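Local coordinates for protein beta-glucosidase (Chaetomella raphigera, PDB 6JXG) that probably hydrolyses terminal, non-reducing beta-D-glucosyl residues with release of beta-D-glucose, as a secreted family 3 glycoside hydrolase of cellulose breakdown, at residues A269-N273 with G274-Q278; N213-T216 with T217-G221; D283-T286 with R287-S291; A44-A47 with S48-L51; S599-P603 with G604-G608. All coordinates share one frame; numbering follows the deposited sequence.

From the N terminus the order is interaction 4, 2, 1, 3 and 5, strictly in series, with no nesting or crossing. Interaction 4 closes a tight turn within the loop between strands 41-42 and 55-57; interaction 2 lies along nearly all of helix 214-222; interaction 1 ends helix 265-272 and turns toward helix 278-294, which carries interaction 3; interaction 5 closes the hairpin of strands 601-602 and 605-606. Interaction 3 is the common neighbour: Leu289 CD2 lies 3.8 Å from Leu51 CD1 of interaction 4, and Arg287 NE lies 3.6 Å from Lys220 NZ of interaction 2, two like charges brought close. Interaction 5 approaches interaction 2 to about 4 Å between nearest atoms without touching it.

Interaction 1. Residues A269-N273 with G274-Q278; sequences AAISN and GTVAQ. With NAG (2-acetamido-2-deoxy-beta-D-glucopyranose), chain C.
Asn273 and Thr275 meet through their polar ends: the hydroxyl OG1 of Thr275 donates to Asn273 OD1 over 2.7 Å, lying in the plane of the amide carbonyl. The backbone N of Thr275 donates to the same OD1 at 3.3 Å, also in that plane, so two bonds grip one oxygen. Asn273 holds CG between its backbone N and carbonyl carbon (chi1 78°), which turns OD1 to the N-H and hydroxyl of Thr275. Thr275 places OG1 likewise (chi1 49°), bringing it to Asn273 OD1 while its methyl CG2 lies 3.5 Å from the same oxygen. On the other end of the amide, Asn273 ND2 is covalently bonded to C1 of the N-acetylglucosamine, and the sugar ring lies beside Ala270, its O5 3.6 Å from Ala270 CA; a hydrogen bond joins the sugar to Asn266. Asn-Gly-Thr is thus an N-glycosylation sequon set on a helix end. The end itself is a Schellman motif, evidenced by Thr275 N to Ala270 O (3.0 Å) and Gly274 N to Ile271 O (3.1 Å), with Gly274 at positive phi as the C-prime residue. With an alanine in place of Thr275, Asn273 OD1 would lose its hydroxyl donor and the sequon its threonine, so that the glycan would probably not be attached. Beyond the turn, Val276 CG2 packs on Ala270 CB at 3.7 Å, while helix 239-245 touches both residues. Ile271 CG2, set anti to its backbone N, instead lies 3.7 Å from Gln278 OE1, whose amide nitrogen binds Asp282 and Asn22.

Interaction 2. Residues N213-T216 with T217-G221; sequences NFLT and TILKG
Leu215 and Leu219 run side by side in the same direction, their CD2 methyls 3.9 Å apart, and together they form the tight inner face of helix 214-222. Both lean on Phe157 of strand 151-157, and on strand 196-199. Next to them Phe214 CB meets Ile218 CG1 at 3.8 Å; the ring of Phe214, with CG between backbone N and carbonyl carbon (chi1 82°), turns off to meet Phe157 and Phe204. The outer face, formed by Asn213, Thr217 and Gly221, is exposed. There the hydroxyl OG1 of Thr217 merely lies 3.4 Å from Phe214 CA. The helix thus covers the parallel strands 196-199 and 228-231 as the helical arm of a beta-alpha-beta crossover in the TIM-barrel-like domain. Thr217 N reaches Asn213 O, four residues back, whereas Lys220 N reaches Leu215 O, five back, at 3.2 Å, the wider step of a pi-type turn. Lys220 CG passes 3.3 Å from that oxygen, and its extended chain carries NZ to a salt bridge with Asp248 and a hydrogen bond to Gly246 O. The chemistry implies an amphipathic helix, apolar against the strands, with a lysine whose charge is met by Asp248, which probably also eases the nearness of Arg287.

Interaction 3. Residues D283-T286 with R287-S291; sequences DMVT and RILAS
Asp283 and Arg287, one helical turn apart, form a salt bridge in which NE donates to OD2 over 2.9 Å. The oxygen sits at the edge of the guanidinium and in its plane, whereas NE approaches the syn side of the carboxylate somewhat out of plane; the two flat groups are turned 66° against each other. Asp283 sends CG anti to its backbone N (chi1 -178°), which lays the carboxylate along the helix toward Arg287. A water completes the ring, donating to Asp283 OD1 at 2.7 Å and accepting from Arg287 NH2 at 2.8 Å. OD2 is shared with Arg280, and Arg287 NH1 goes to the carbonyls of Phe225 and Gly227. With a leucine in place of Arg287, Asp283 would lose this mate and those two carbonyls their donor, which would probably weaken the tie between this helix and the loop before strand 228-231. Such ties suit the architecture: helix 278-294 is an outer helix of the TIM-barrel-like domain, resting on strand 228-231 and flanked by helices 7-17 and 22-29. Among backbone bonds, four successive i to i+4 links run from Arg287 N to Ala290 N, the last to Thr286 O at 2.8 Å. The apolar contacts lie elsewhere on the helix. Val285 CG1 and Leu289 CD1 pack at 3.8 Å, side chains parallel in direction, with Val285 also on Ile28. Ile288 folds CG1 back over Met284 O at 3.2 Å and reaches Val29 and Phe228.

Interaction 4. Residues A44-A47 with S48-L51; sequences AAVA and SIGL
Val46 stands off one side of this turn beside Ile49 and Leu51, meeting both already at CB and Ser48 at the tip of one branch. Its CB lies 4.1 Å from Leu51 CB and equally near Ile49 CG1. From there the branches part. CG1, anti to the backbone N (chi1 179°), extends to Ser48 OG at 3.6 Å and to Ile49 CG1 at 3.9 Å. CG2 points the other way and finds Leu51 CD2 at 4.1 Å. The three apolar side chains thus lie together, with Ile28 of helix 22-29 touching Val46 and Leu51, and Leu289 of helix 278-294 touching Ile49 and Leu51. The backbone holds them there. Val46 N donates to Leu51 O (2.9 Å), while Val46 O accepts from Leu51 N and from Ile49 N, which reach it from opposite faces of the carbonyl plane. Gly50 N closes the inner turn on Ala47 O at 3.0 Å. Gly50 takes a positive phi of 69°, a conformation costly for residues with a CB. Since Gly50 and Leu51 both stand opposite Val46, the pair makes a G1 beta bulge, here in the tight turn of 46-51, within the loop joining strands 41-42 and 55-57 of the barrel domain.

Interaction 5. Residues S599-P603 with G604-G608; sequences STLAP and GGPKG
Ala602 and Gly605 are an antiparallel hydrogen-bonded pair closing a type II beta turn, with Gly605 N donating to Ala602 O at 2.8 Å and Ala602 N returning to Gly605 O at 3.2 Å. The turn residues are Pro603 and Gly604; the phi of 105° at Gly604 would push a CB against Pro603 O, which explains a glycine there. Further out Lys607 N donates to Thr600 O at 2.9 Å, and Leu601 pairs with Pro606 between these bonded positions. Of the side chains, Thr600 and Lys607 lie alongside, pointing the same way. Lys607 starts with CG anti to its backbone N (chi1 -171°) and then bends at chi3, which carries NZ to 3.1 Å from Thr600 OG1, where it makes a weak hydrogen bond. The neighbouring CE is equally near that hydroxyl. On the face of Leu601 and Pro606, the leucine folds over the strand opposite: its CD1 rests 3.8 Å from Gly605 C, and its CD2 just meets Pro606 CD at 4.5 Å. Leu601 also touches Asp224, and Pro603 lies on Asp224 and Gln226, while a backbone bond joins Gly604 to Leu223; this sets the hairpin against the loop that follows helix 214-222. A water lies 2.8 Å from Gly605 O and near Pro603 O at the turn. The chemistry implies a two-residue hairpin held mainly by three backbone bonds and the constraint of proline and glycine, with the lysine-threonine pair a weak clasp on its exposed side.

Interaction 1. Residues A269-N273 with G274-Q278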
loop_
_atom_site.group_PDB
_atom_site.type_symbol
_atom_site.label_atom_id
_atom_site.label_comp_id
_atom_site.label_asym_id
_atom_site.label_seq_id
_atom_site.Cartn_x
_atom_site.Cartn_y
_atom_site.Cartn_z
ATOM N N ALA A 269 -33.799 9.571 16.752
ATOM C CA ALA A 269 -34.838 10.442 16.249
ATOM C C ALA A 269 -35.275 10.058 14.824
ATOM O O ALA A 269 -36.440 10.077 14.513
ATOM C CB ALA A 269 -34.346 11.899 16.296
ATOM N N ALA A 270 -34.321 9.735 13.943
ATOM C CA ALA A 270 -34.626 9.379 12.566
ATOM C C ALA A 270 -35.436 8.060 12.558
ATOM O O ALA A 270 -36.240 7.812 11.697
ATOM C CB ALA A 270 -33.344 9.185 11.780
ATOM N N ILE A 271 -35.157 7.188 13.510
ATOM C CA ILE A 271 -35.878 5.940 13.561
ATOM C C ILE A 271 -37.301 6.233 14.049
ATOM O O ILE A 271 -38.278 5.721 13.458
ATOM C CB ILE A 271 -35.219 4.897 14.497
ATOM C CG1 ILE A 271 -33.822 4.497 13.952
ATOM C CG2 ILE A 271 -36.127 3.659 14.547
ATOM C CD1 ILE A 271 -32.992 3.581 14.805
ATOM N N SER A 272 -37.392 7.039 15.093
ATOM C CA SER A 272 -38.692 7.425 15.695
ATOM C C SER A 272 -39.561 8.119 14.705
ATOM O O SER A 272 -40.794 7.918 14.689
ATOM C CB SER A 272 -38.508 8.410 16.859
ATOM O OG SER A 272 -37.881 7.779 17.920
ATOM N N ASN A 273 -38.943 8.958 13.859
ATOM C CA ASN A 273 -39.743 9.675 12.847
ATOM C C ASN A 273 -39.948 8.959 11.487
ATOM O O ASN A 273 -40.465 9.524 10.567
ATOM C CB ASN A 273 -39.258 11.124 12.713
ATOM C CG ASN A 273 -37.983 11.268 11.899
ATOM O OD1 ASN A 273 -37.575 10.376 11.147
ATOM N ND2 ASN A 273 -37.355 12.447 12.037
ATOM N N GLY A 274 -39.509 7.716 11.372
ATOM C CA GLY A 274 -39.797 6.847 10.232
ATOM C C GLY A 274 -38.860 6.991 9.063
ATOM O O GLY A 274 -39.119 6.427 8.032
ATOM N N THR A 275 -37.793 7.760 9.153
ATOM C CA THR A 275 -36.932 8.006 7.971
ATOM C C THR A 275 -35.783 6.970 7.872
ATOM O O THR A 275 -35.210 6.775 6.802
ATOM C CB THR A 275 -36.333 9.418 7.986
ATOM O OG1 THR A 275 -35.749 9.692 9.255
ATOM C CG2 THR A 275 -37.369 10.506 7.695
ATOM N N VAL A 276 -35.442 6.323 8.974
ATOM C CA VAL A 276 -34.470 5.202 9.038
ATOM C C VAL A 276 -35.175 4.036 9.749
ATOM O O VAL A 276 -35.744 4.204 10.796
ATOM C CB VAL A 276 -33.217 5.568 9.859
ATOM C CG1 VAL A 276 -32.292 4.392 9.994
ATOM C CG2 VAL A 276 -32.415 6.714 9.167
ATOM N N ALA A 277 -35.079 2.856 9.198
ATOM C CA ALA A 277 -35.634 1.686 9.810
ATOM C C ALA A 277 -34.829 1.195 11.001
ATOM O O ALA A 277 -33.601 1.203 10.987
ATOM C CB ALA A 277 -35.716 0.596 8.810
ATOM N N GLN A 278 -35.534 0.812 12.052
ATOM C CA GLN A 278 -34.895 0.086 13.165
ATOM C C GLN A 278 -34.000 -1.032 12.665
ATOM O O GLN A 278 -32.930 -1.214 13.217
ATOM C CB GLN A 278 -35.955 -0.551 14.076
ATOM C CG GLN A 278 -35.393 -1.352 15.288
ATOM C CD GLN A 278 -34.693 -0.434 16.262
ATOM O OE1 GLN A 278 -35.157 0.670 16.502
ATOM N NE2 GLN A 278 -33.537 -0.847 16.772
HETATM C C1 NAG C . -36.160 12.850 11.347
HETATM C C2 NAG C . -36.522 14.218 10.703
HETATM C C3 NAG C . -35.288 14.853 10.110
HETATM C C4 NAG C . -34.114 14.810 11.075
HETATM C C5 NAG C . -33.894 13.398 11.663
HETATM C C6 NAG C . -32.760 13.309 12.732
HETATM C C7 NAG C . -38.798 14.300 9.850
HETATM C C8 NAG C . -39.722 14.163 8.649
HETATM N N2 NAG C . -37.494 14.138 9.619
HETATM O O3 NAG C . -35.535 16.200 9.698
HETATM O O4 NAG C . -33.026 15.291 10.306
HETATM O O5 NAG C . -35.092 12.959 12.283
HETATM O O6 NAG C . -32.973 14.312 13.683
HETATM O O7 NAG C . -39.218 14.487 11.004
HETATM O O HOH W 1 -38.362 3.724 11.537
#

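Interaction 2. Residues N213-T216 with T217-G221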
loop_
_atom_site.group_PDB
_atom_site.type_symbol
_atom_site.label_atom_id
_atom_site.label_comp_id
_atom_site.label_asym_id
_atom_site.label_seq_id
_atom_site.Cartn_x
_atom_site.Cartn_y
_atom_site.Cartn_z
ATOM N N ASN A 213 -25.281 4.787 -1.744
ATOM C CA ASN A 213 -25.842 3.475 -1.576
ATOM C C ASN A 213 -24.947 2.353 -2.096
ATOM O O ASN A 213 -25.253 1.224 -1.845
ATOM C CB ASN A 213 -27.210 3.339 -2.286
ATOM C CG ASN A 213 -28.321 4.119 -1.583
ATOM O OD1 ASN A 213 -28.171 4.719 -0.531
ATOM N ND2 ASN A 213 -29.452 4.133 -2.211
ATOM N N PHE A 214 -23.885 2.653 -2.838
ATOM C CA PHE A 214 -22.917 1.604 -3.208
ATOM C C PHE A 214 -22.238 0.847 -2.088
ATOM O O PHE A 214 -21.702 -0.248 -2.286
ATOM C CB PHE A 214 -21.974 2.069 -4.289
ATOM C CG PHE A 214 -20.785 2.895 -3.879
ATOM C CD1 PHE A 214 -19.762 3.042 -4.818
ATOM C CD2 PHE A 214 -20.686 3.572 -2.684
ATOM C CE1 PHE A 214 -18.660 3.881 -4.565
ATOM C CE2 PHE A 214 -19.584 4.393 -2.424
ATOM C CZ PHE A 214 -18.555 4.537 -3.345
ATOM N N LEU A 215 -22.276 1.417 -0.898
ATOM C CA LEU A 215 -21.846 0.667 0.286
ATOM C C LEU A 215 -22.699 -0.549 0.460
ATOM O O LEU A 215 -22.179 -1.650 0.825
ATOM C CB LEU A 215 -21.913 1.538 1.514
ATOM C CG LEU A 215 -21.141 2.838 1.579
ATOM C CD1 LEU A 215 -21.272 3.532 2.964
ATOM C CD2 LEU A 215 -19.686 2.620 1.219
ATOM N N THR A 216 -23.996 -0.421 0.168
ATOM C CA THR A 216 -24.882 -1.560 0.276
ATOM C C THR A 216 -24.861 -2.430 -0.987
ATOM O O THR A 216 -24.804 -3.649 -0.893
ATOM C CB THR A 216 -26.276 -1.039 0.560
ATOM O OG1 THR A 216 -26.254 -0.498 1.873
ATOM C CG2 THR A 216 -27.387 -2.123 0.457
ATOM N N THR A 217 -24.954 -1.796 -2.176
ATOM C CA THR A 217 -25.125 -2.585 -3.432
ATOM C C THR A 217 -23.832 -3.254 -3.906
ATOM O O THR A 217 -23.842 -4.386 -4.395
ATOM C CB THR A 217 -25.715 -1.722 -4.550
ATOM O OG1 THR A 217 -24.840 -0.628 -4.838
ATOM C CG2 THR A 217 -27.074 -1.186 -4.110
ATOM N N ILE A 218 -22.682 -2.589 -3.724
ATOM C CA ILE A 218 -21.414 -3.181 -4.152
ATOM C C ILE A 218 -20.738 -3.951 -3.013
ATOM O O ILE A 218 -20.533 -5.156 -3.112
ATOM C CB ILE A 218 -20.450 -2.134 -4.690
ATOM C CG1 ILE A 218 -21.084 -1.312 -5.843
ATOM C CG2 ILE A 218 -19.132 -2.794 -5.070
ATOM C CD1 ILE A 218 -21.655 -2.161 -6.971
ATOM N N LEU A 219 -20.378 -3.266 -1.912
ATOM C CA LEU A 219 -19.640 -3.951 -0.841
ATOM C C LEU A 219 -20.493 -5.091 -0.234
ATOM O O LEU A 219 -20.043 -6.267 -0.180
ATOM C CB LEU A 219 -19.271 -2.960 0.264
ATOM C CG LEU A 219 -17.938 -2.177 0.182
ATOM C CD1 LEU A 219 -16.991 -2.424 -0.948
ATOM C CD2 LEU A 219 -17.891 -0.835 0.940
ATOM N N LYS A 220 -21.671 -4.736 0.267
ATOM C CA LYS A 220 -22.481 -5.723 0.982
ATOM C C LYS A 220 -23.309 -6.642 0.087
ATOM O O LYS A 220 -23.691 -7.738 0.546
ATOM C CB LYS A 220 -23.374 -5.009 1.990
ATOM C CG LYS A 220 -22.549 -4.170 2.980
ATOM C CD LYS A 220 -23.346 -3.372 3.968
ATOM C CE LYS A 220 -22.467 -2.824 5.085
ATOM N NZ LYS A 220 -23.272 -2.009 5.998
ATOM N N GLY A 221 -23.603 -6.193 -1.140
ATOM C CA GLY A 221 -24.419 -6.987 -2.117
ATOM C C GLY A 221 -23.513 -7.833 -3.018
ATOM O O GLY A 221 -23.331 -9.028 -2.771
#

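Interaction 3. Residues D283-T286 with R287-S291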
loop_
_atom_site.group_PDB
_atom_site.type_symbol
_atom_site.label_atom_id
_atom_site.label_comp_id
_atom_site.label_asym_id
_atom_site.label_seq_id
_atom_site.Cartn_x
_atom_site.Cartn_y
_atom_site.Cartn_z
ATOM N N ASP A 283 -28.839 -3.819 11.951
ATOM C CA ASP A 283 -27.911 -4.406 11.002
ATOM C C ASP A 283 -26.508 -3.843 11.257
ATOM O O ASP A 283 -25.549 -4.574 11.286
ATOM C CB ASP A 283 -28.344 -4.124 9.576
ATOM C CG ASP A 283 -27.435 -4.761 8.572
ATOM O OD1 ASP A 283 -27.501 -5.986 8.424
ATOM O OD2 ASP A 283 -26.622 -4.054 7.990
ATOM N N MET A 284 -26.415 -2.560 11.539
ATOM C CA MET A 284 -25.123 -1.903 11.819
ATOM C C MET A 284 -24.430 -2.544 13.000
ATOM O O MET A 284 -23.274 -2.903 12.951
ATOM C CB MET A 284 -25.343 -0.443 12.174
ATOM C CG MET A 284 -25.779 0.496 11.104
ATOM S SD MET A 284 -26.071 2.113 11.938
ATOM C CE MET A 284 -26.891 3.095 10.757
ATOM N N VAL A 285 -25.160 -2.700 14.091
ATOM C CA VAL A 285 -24.641 -3.320 15.304
ATOM C C VAL A 285 -24.294 -4.753 15.157
ATOM O O VAL A 285 -23.270 -5.198 15.691
ATOM C CB VAL A 285 -25.624 -3.112 16.473
ATOM C CG1 VAL A 285 -25.041 -3.736 17.741
ATOM C CG2 VAL A 285 -25.782 -1.621 16.713
ATOM N N THR A 286 -25.139 -5.520 14.447
ATOM C CA THR A 286 -24.857 -6.885 14.197
ATOM C C THR A 286 -23.504 -7.042 13.482
ATOM O O THR A 286 -22.723 -7.894 13.847
ATOM C CB THR A 286 -25.953 -7.582 13.372
ATOM O OG1 THR A 286 -27.244 -7.454 14.012
ATOM C CG2 THR A 286 -25.637 -9.017 13.207
ATOM N N ARG A 287 -23.253 -6.163 12.525
ATOM C CA ARG A 287 -22.033 -6.217 11.735
ATOM C C ARG A 287 -20.778 -5.888 12.591
ATOM O O ARG A 287 -19.765 -6.591 12.542
ATOM C CB ARG A 287 -22.135 -5.277 10.561
ATOM C CG ARG A 287 -23.084 -5.743 9.442
ATOM C CD ARG A 287 -23.318 -4.687 8.384
ATOM N NE ARG A 287 -24.062 -5.238 7.262
ATOM C CZ ARG A 287 -23.590 -6.063 6.320
ATOM N NH1 ARG A 287 -22.315 -6.378 6.269
ATOM N NH2 ARG A 287 -24.436 -6.532 5.399
ATOM N N ILE A 288 -20.842 -4.796 13.346
ATOM C CA ILE A 288 -19.755 -4.340 14.219
ATOM C C ILE A 288 -19.384 -5.434 15.239
ATOM O O ILE A 288 -18.214 -5.821 15.367
ATOM C CB ILE A 288 -20.145 -3.054 14.981
ATOM C CG1 ILE A 288 -20.405 -1.924 13.984
ATOM C CG2 ILE A 288 -19.025 -2.637 15.950
ATOM C CD1 ILE A 288 -21.211 -0.749 14.463
ATOM N N LEU A 289 -20.422 -5.999 15.856
ATOM C CA LEU A 289 -20.220 -7.082 16.838
ATOM C C LEU A 289 -19.715 -8.349 16.128
ATOM O O LEU A 289 -18.884 -9.068 16.664
ATOM C CB LEU A 289 -21.528 -7.360 17.646
ATOM C CG LEU A 289 -22.009 -6.182 18.517
ATOM C CD1 LEU A 289 -23.241 -6.660 19.264
ATOM C CD2 LEU A 289 -20.963 -5.696 19.532
ATOM N N ALA A 290 -20.236 -8.668 14.940
ATOM C CA ALA A 290 -19.769 -9.843 14.221
ATOM C C ALA A 290 -18.230 -9.772 14.012
ATOM O O ALA A 290 -17.532 -10.762 14.166
ATOM C CB ALA A 290 -20.471 -9.979 12.893
ATOM N N SER A 291 -17.746 -8.632 13.569
ATOM C CA SER A 291 -16.325 -8.449 13.309
ATOM C C SER A 291 -15.472 -8.587 14.582
ATOM O O SER A 291 -14.396 -9.203 14.595
ATOM C CB SER A 291 -16.138 -7.072 12.675
ATOM O OG SER A 291 -16.547 -7.121 11.277
HETATM O O HOH W 2 -27.243 -6.587 5.818
#

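Interaction 4. Residues A44-A47 with S48-L51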
loop_
_atom_site.group_PDB
_atom_site.type_symbol
_atom_site.label_atom_id
_atom_site.label_comp_id
_atom_site.label_asym_id
_atom_site.label_seq_id
_atom_site.Cartn_x
_atom_site.Cartn_y
_atom_site.Cartn_z
ATOM N N ALA A 44 -18.285 4.111 22.862
ATOM C CA ALA A 44 -18.490 3.829 24.324
ATOM C C ALA A 44 -18.567 2.312 24.644
ATOM O O ALA A 44 -19.078 1.569 23.883
ATOM C CB ALA A 44 -19.781 4.463 24.775
ATOM N N ALA A 45 -18.057 1.901 25.798
ATOM C CA ALA A 45 -18.248 0.553 26.295
ATOM C C ALA A 45 -19.744 0.249 26.494
ATOM O O ALA A 45 -20.533 1.132 26.786
ATOM C CB ALA A 45 -17.497 0.425 27.646
ATOM N N VAL A 46 -20.099 -1.007 26.353
ATOM C CA VAL A 46 -21.453 -1.500 26.656
ATOM C C VAL A 46 -21.242 -2.677 27.608
ATOM O O VAL A 46 -20.964 -3.780 27.191
ATOM C CB VAL A 46 -22.204 -1.932 25.405
ATOM C CG1 VAL A 46 -23.587 -2.469 25.736
ATOM C CG2 VAL A 46 -22.281 -0.775 24.404
ATOM N N ALA A 47 -21.366 -2.399 28.903
ATOM C CA ALA A 47 -20.959 -3.354 29.924
ATOM C C ALA A 47 -21.867 -4.570 29.905
ATOM O O ALA A 47 -21.385 -5.646 30.170
ATOM C CB ALA A 47 -20.918 -2.694 31.305
ATOM N N SER A 48 -23.129 -4.419 29.508
ATOM C CA SER A 48 -24.073 -5.571 29.544
ATOM C C SER A 48 -23.646 -6.705 28.609
ATOM O O SER A 48 -24.007 -7.825 28.833
ATOM C CB SER A 48 -25.513 -5.184 29.176
ATOM O OG SER A 48 -25.509 -4.644 27.860
ATOM N N ILE A 49 -22.834 -6.435 27.591
ATOM C CA ILE A 49 -22.339 -7.517 26.739
ATOM C C ILE A 49 -20.827 -7.666 26.796
ATOM O O ILE A 49 -20.227 -8.391 25.949
ATOM C CB ILE A 49 -22.835 -7.351 25.282
ATOM C CG1 ILE A 49 -22.398 -5.989 24.701
ATOM C CG2 ILE A 49 -24.357 -7.479 25.190
ATOM C CD1 ILE A 49 -22.532 -5.909 23.174
ATOM N N GLY A 50 -20.184 -6.959 27.759
ATOM C CA GLY A 50 -18.731 -7.032 27.926
ATOM C C GLY A 50 -17.981 -6.382 26.768
ATOM O O GLY A 50 -16.864 -6.736 26.443
ATOM N N LEU A 51 -18.634 -5.449 26.070
ATOM C CA LEU A 51 -17.978 -4.764 24.957
ATOM C C LEU A 51 -17.159 -3.603 25.515
ATOM O O LEU A 51 -17.728 -2.719 26.157
ATOM C CB LEU A 51 -19.043 -4.191 24.038
ATOM C CG LEU A 51 -18.513 -3.561 22.727
ATOM C CD1 LEU A 51 -18.072 -4.673 21.753
ATOM C CD2 LEU A 51 -19.642 -2.789 22.076
#

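Interaction 5. Residues S599-P603 with G604-G608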
loop_
_atom_site.group_PDB
_atom_site.type_symbol
_atom_site.label_atom_id
_atom_site.label_comp_id
_atom_site.label_asym_id
_atom_site.label_seq_id
_atom_site.Cartn_x
_atom_site.Cartn_y
_atom_site.Cartn_z
ATOM N N SER A 599 -21.675 -20.569 -8.431
ATOM C CA SER A 599 -22.236 -19.192 -8.379
ATOM C C SER A 599 -22.725 -18.839 -6.939
ATOM O O SER A 599 -23.291 -17.774 -6.723
ATOM C CB SER A 599 -23.432 -19.092 -9.299
ATOM O OG SER A 599 -24.357 -20.060 -8.812
ATOM N N THR A 600 -22.524 -19.722 -5.964
ATOM C CA THR A 600 -23.019 -19.408 -4.642
ATOM C C THR A 600 -22.161 -18.168 -4.154
ATOM O O THR A 600 -20.924 -18.110 -4.292
ATOM C CB THR A 600 -23.143 -20.617 -3.658
ATOM O OG1 THR A 600 -22.286 -20.470 -2.524
ATOM C CG2 THR A 600 -22.896 -22.009 -4.298
ATOM N N LEU A 601 -22.878 -17.142 -3.727
ATOM C CA LEU A 601 -22.297 -15.909 -3.226
ATOM C C LEU A 601 -21.589 -16.156 -1.887
ATOM O O LEU A 601 -22.133 -16.802 -0.970
ATOM C CB LEU A 601 -23.438 -14.890 -3.020
ATOM C CG LEU A 601 -23.164 -13.438 -3.386
ATOM C CD1 LEU A 601 -21.724 -13.063 -3.152
ATOM C CD2 LEU A 601 -23.451 -13.207 -4.857
ATOM N N ALA A 602 -20.362 -15.656 -1.765
ATOM C CA ALA A 602 -19.615 -15.653 -0.497
ATOM C C ALA A 602 -18.848 -14.324 -0.438
ATOM O O ALA A 602 -18.735 -13.636 -1.451
ATOM C CB ALA A 602 -18.643 -16.805 -0.444
ATOM N N PRO A 603 -18.269 -13.970 0.720
ATOM C CA PRO A 603 -17.504 -12.695 0.687
ATOM C C PRO A 603 -16.465 -12.746 -0.406
ATOM O O PRO A 603 -15.753 -13.746 -0.529
ATOM C CB PRO A 603 -16.877 -12.618 2.077
ATOM C CG PRO A 603 -17.871 -13.327 2.916
ATOM C CD PRO A 603 -18.416 -14.471 2.077
ATOM N N GLY A 604 -16.431 -11.682 -1.208
ATOM C CA GLY A 604 -15.572 -11.558 -2.339
ATOM C C GLY A 604 -16.300 -11.738 -3.650
ATOM O O GLY A 604 -15.753 -11.374 -4.705
ATOM N N GLY A 605 -17.529 -12.264 -3.620
ATOM C CA GLY A 605 -18.273 -12.444 -4.870
ATOM C C GLY A 605 -18.588 -13.903 -5.064
ATOM O O GLY A 605 -18.416 -14.687 -4.131
ATOM N N PRO A 606 -19.124 -14.275 -6.244
ATOM C CA PRO A 606 -19.417 -15.679 -6.515
ATOM C C PRO A 606 -18.195 -16.519 -6.230
ATOM O O PRO A 606 -17.091 -16.167 -6.702
ATOM C CB PRO A 606 -19.732 -15.678 -8.016
ATOM C CG PRO A 606 -20.183 -14.276 -8.329
ATOM C CD PRO A 606 -19.689 -13.368 -7.250
ATOM N N LYS A 607 -18.382 -17.593 -5.478
ATOM C CA LYS A 607 -17.325 -18.361 -4.914
ATOM C C LYS A 607 -16.408 -18.878 -6.023
ATOM O O LYS A 607 -15.188 -18.929 -5.873
ATOM C CB LYS A 607 -17.951 -19.498 -4.135
ATOM C CG LYS A 607 -17.035 -20.341 -3.277
ATOM C CD LYS A 607 -17.809 -21.393 -2.452
ATOM C CE LYS A 607 -19.209 -20.900 -2.067
ATOM N NZ LYS A 607 -19.881 -21.637 -0.962
ATOM N N GLY A 608 -16.982 -19.213 -7.176
ATOM C CA GLY A 608 -16.171 -19.771 -8.251
ATOM C C GLY A 608 -15.093 -18.823 -8.776
ATOM O O GLY A 608 -14.148 -19.266 -9.404
HETATM O O HOH W 3 -16.193 -15.440 -2.685
#